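Local coordinates for variant surface glycoprotein MITAT 1.1 (Trypanosoma brucei brucei, PDB 5LY9) that forms the dense coat on the parasite surface through which the trypanosome evades the host immune response by switching between antigenically distinct variants, at residues S119-L124 with T189-S194. Numbering follows the deposited sequence.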
loop_
_atom_site.group_PDB
_atom_site.type_symbol
_atom_site.label_atom_id
_atom_site.label_comp_id
_atom_site.label_asym_id
_atom_site.label_seq_id
_atom_site.Cartn_x
_atom_site.Cartn_y
_atom_site.Cartn_z
ATOM N N SER A 119 -12.327 -2.648 -44.297
ATOM C CA SER A 119 -12.215 -4.080 -44.378
ATOM C C SER A 119 -10.773 -4.508 -44.246
ATOM O O SER A 119 -10.515 -5.670 -43.903
ATOM C CB SER A 119 -12.740 -4.534 -45.749
ATOM O OG SER A 119 -11.917 -4.000 -46.768
ATOM N N GLU A 120 -9.826 -3.612 -44.498
ATOM C CA GLU A 120 -8.395 -3.996 -44.621
ATOM C C GLU A 120 -7.569 -3.933 -43.326
ATOM O O GLU A 120 -6.461 -4.453 -43.321
ATOM C CB GLU A 120 -7.669 -3.092 -45.618
ATOM C CG GLU A 120 -8.373 -3.094 -46.993
ATOM C CD GLU A 120 -9.421 -1.995 -47.170
ATOM O OE1 GLU A 120 -9.798 -1.246 -46.264
ATOM O OE2 GLU A 120 -9.900 -1.887 -48.337
ATOM N N ASN A 121 -8.078 -3.328 -42.268
ATOM C CA ASN A 121 -7.282 -3.153 -41.038
ATOM C C ASN A 121 -8.100 -3.563 -39.860
ATOM O O ASN A 121 -9.066 -2.877 -39.476
ATOM C CB ASN A 121 -6.797 -1.706 -40.906
ATOM C CG ASN A 121 -6.097 -1.218 -42.180
ATOM O OD1 ASN A 121 -4.864 -1.400 -42.379
ATOM N ND2 ASN A 121 -6.884 -0.603 -43.087
ATOM N N LYS A 122 -7.697 -4.683 -39.248
ATOM C CA LYS A 122 -8.400 -5.183 -38.083
ATOM C C LYS A 122 -7.399 -5.939 -37.259
ATOM O O LYS A 122 -6.793 -6.872 -37.758
ATOM C CB LYS A 122 -9.541 -6.108 -38.493
ATOM C CG LYS A 122 -10.569 -5.512 -39.399
ATOM C CD LYS A 122 -11.678 -6.433 -39.795
ATOM C CE LYS A 122 -12.684 -5.555 -40.537
ATOM N NZ LYS A 122 -13.678 -6.420 -41.213
ATOM N N CYS A 123 -7.235 -5.567 -35.973
ATOM C CA CYS A 123 -6.159 -6.183 -35.159
ATOM C C CYS A 123 -6.603 -7.147 -34.049
ATOM O O CYS A 123 -5.889 -8.097 -33.682
ATOM C CB CYS A 123 -5.238 -5.107 -34.584
ATOM S SG CYS A 123 -4.137 -4.304 -35.745
ATOM N N LEU A 124 -7.755 -6.906 -33.477
ATOM C CA LEU A 124 -8.341 -7.866 -32.547
ATOM C C LEU A 124 -9.475 -8.517 -33.270
ATOM O O LEU A 124 -10.487 -7.884 -33.504
ATOM C CB LEU A 124 -8.841 -7.207 -31.269
ATOM C CG LEU A 124 -7.759 -6.585 -30.387
ATOM C CD1 LEU A 124 -8.450 -6.066 -29.119
ATOM C CD2 LEU A 124 -6.615 -7.516 -30.020
ATOM N N THR A 189 -6.117 -7.104 -42.131
ATOM C CA THR A 189 -4.701 -7.276 -41.785
ATOM C C THR A 189 -4.416 -6.415 -40.556
ATOM O O THR A 189 -5.185 -5.545 -40.236
ATOM C CB THR A 189 -3.752 -6.763 -42.887
ATOM O OG1 THR A 189 -3.909 -5.333 -43.039
ATOM C CG2 THR A 189 -3.979 -7.429 -44.177
ATOM N N CYS A 190 -3.356 -6.731 -39.821
ATOM C CA CYS A 190 -2.871 -5.900 -38.719
ATOM C C CYS A 190 -1.385 -5.790 -38.978
ATOM O O CYS A 190 -0.586 -6.651 -38.520
ATOM C CB CYS A 190 -3.165 -6.629 -37.421
ATOM S SG CYS A 190 -2.652 -5.653 -35.973
ATOM N N LYS A 191 -0.992 -4.743 -39.724
ATOM C CA LYS A 191 0.391 -4.575 -40.116
ATOM C C LYS A 191 1.289 -4.350 -38.901
ATOM O O LYS A 191 2.496 -4.650 -38.980
ATOM C CB LYS A 191 0.530 -3.403 -41.091
ATOM C CG LYS A 191 -0.019 -3.740 -42.450
ATOM C CD LYS A 191 0.232 -2.693 -43.500
ATOM C CE LYS A 191 -0.453 -1.358 -43.170
ATOM N NZ LYS A 191 -0.009 -0.370 -44.241
ATOM N N LEU A 192 0.712 -3.809 -37.800
ATOM C CA LEU A 192 1.516 -3.515 -36.603
ATOM C C LEU A 192 2.211 -4.792 -36.158
ATOM O O LEU A 192 3.278 -4.737 -35.565
ATOM C CB LEU A 192 0.688 -2.957 -35.473
ATOM C CG LEU A 192 1.539 -2.443 -34.283
ATOM C CD1 LEU A 192 2.422 -1.264 -34.689
ATOM C CD2 LEU A 192 0.687 -2.141 -33.095
ATOM N N LEU A 193 1.591 -5.959 -36.451
ATOM C CA LEU A 193 2.142 -7.205 -35.968
ATOM C C LEU A 193 3.250 -7.753 -36.839
ATOM O O LEU A 193 3.734 -8.892 -36.594
ATOM C CB LEU A 193 1.036 -8.240 -35.735
ATOM C CG LEU A 193 0.056 -7.819 -34.640
ATOM C CD1 LEU A 193 -0.997 -8.876 -34.452
ATOM C CD2 LEU A 193 0.700 -7.541 -33.304
ATOM N N SER A 194 3.670 -7.015 -37.872
ATOM C CA SER A 194 4.877 -7.445 -38.633
ATOM C C SER A 194 5.770 -6.269 -38.831
ATOM O O SER A 194 5.320 -5.210 -39.261
ATOM C CB SER A 194 4.559 -8.079 -39.998
ATOM O OG SER A 194 5.770 -8.163 -40.774
HETATM O O HOH W 1 -3.285 -3.200 -41.171
#
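Cys123 and Cys190 are joined covalently, SG to SG at 2.0 Å, with a chi3 of 93° that is close to the unstrained right angle of a disulfide. The two halves reach the bridge differently: SG of Cys123 lies anti to its own carbonyl carbon, whereas SG of Cys190 lies anti to its backbone N (chi1 -178°). Next to the bridge, Thr189 OG1, placed between backbone N and carbonyl carbon by a chi1 of 64°, donates to Glu120 O at 2.7 Å, almost head-on to that carbonyl; Thr189 N adds a weak bond to the same oxygen. In return, Lys122 N donates to Thr189 O at 2.8 Å, and the CA-H of Asn121 makes a CA-H...O contact with this oxygen (CA to O 3.3 Å). The side chains of Asn121 and Thr189 lie side by side and point the same way, and one water bridges Asn121 OD1 (2.7 Å), Thr189 OG1 (2.9 Å) and Lys191 N, which donates to it. Asn121 ND2 bonds Gly117 O and Thr203 O of the second subunit, placing the contact at the dimer interface. The disulfide cross-links the loop after helix 62-114 to the loop before strand 211-213, in the lobe at one end of the elongated A-type VSG N-terminal domain.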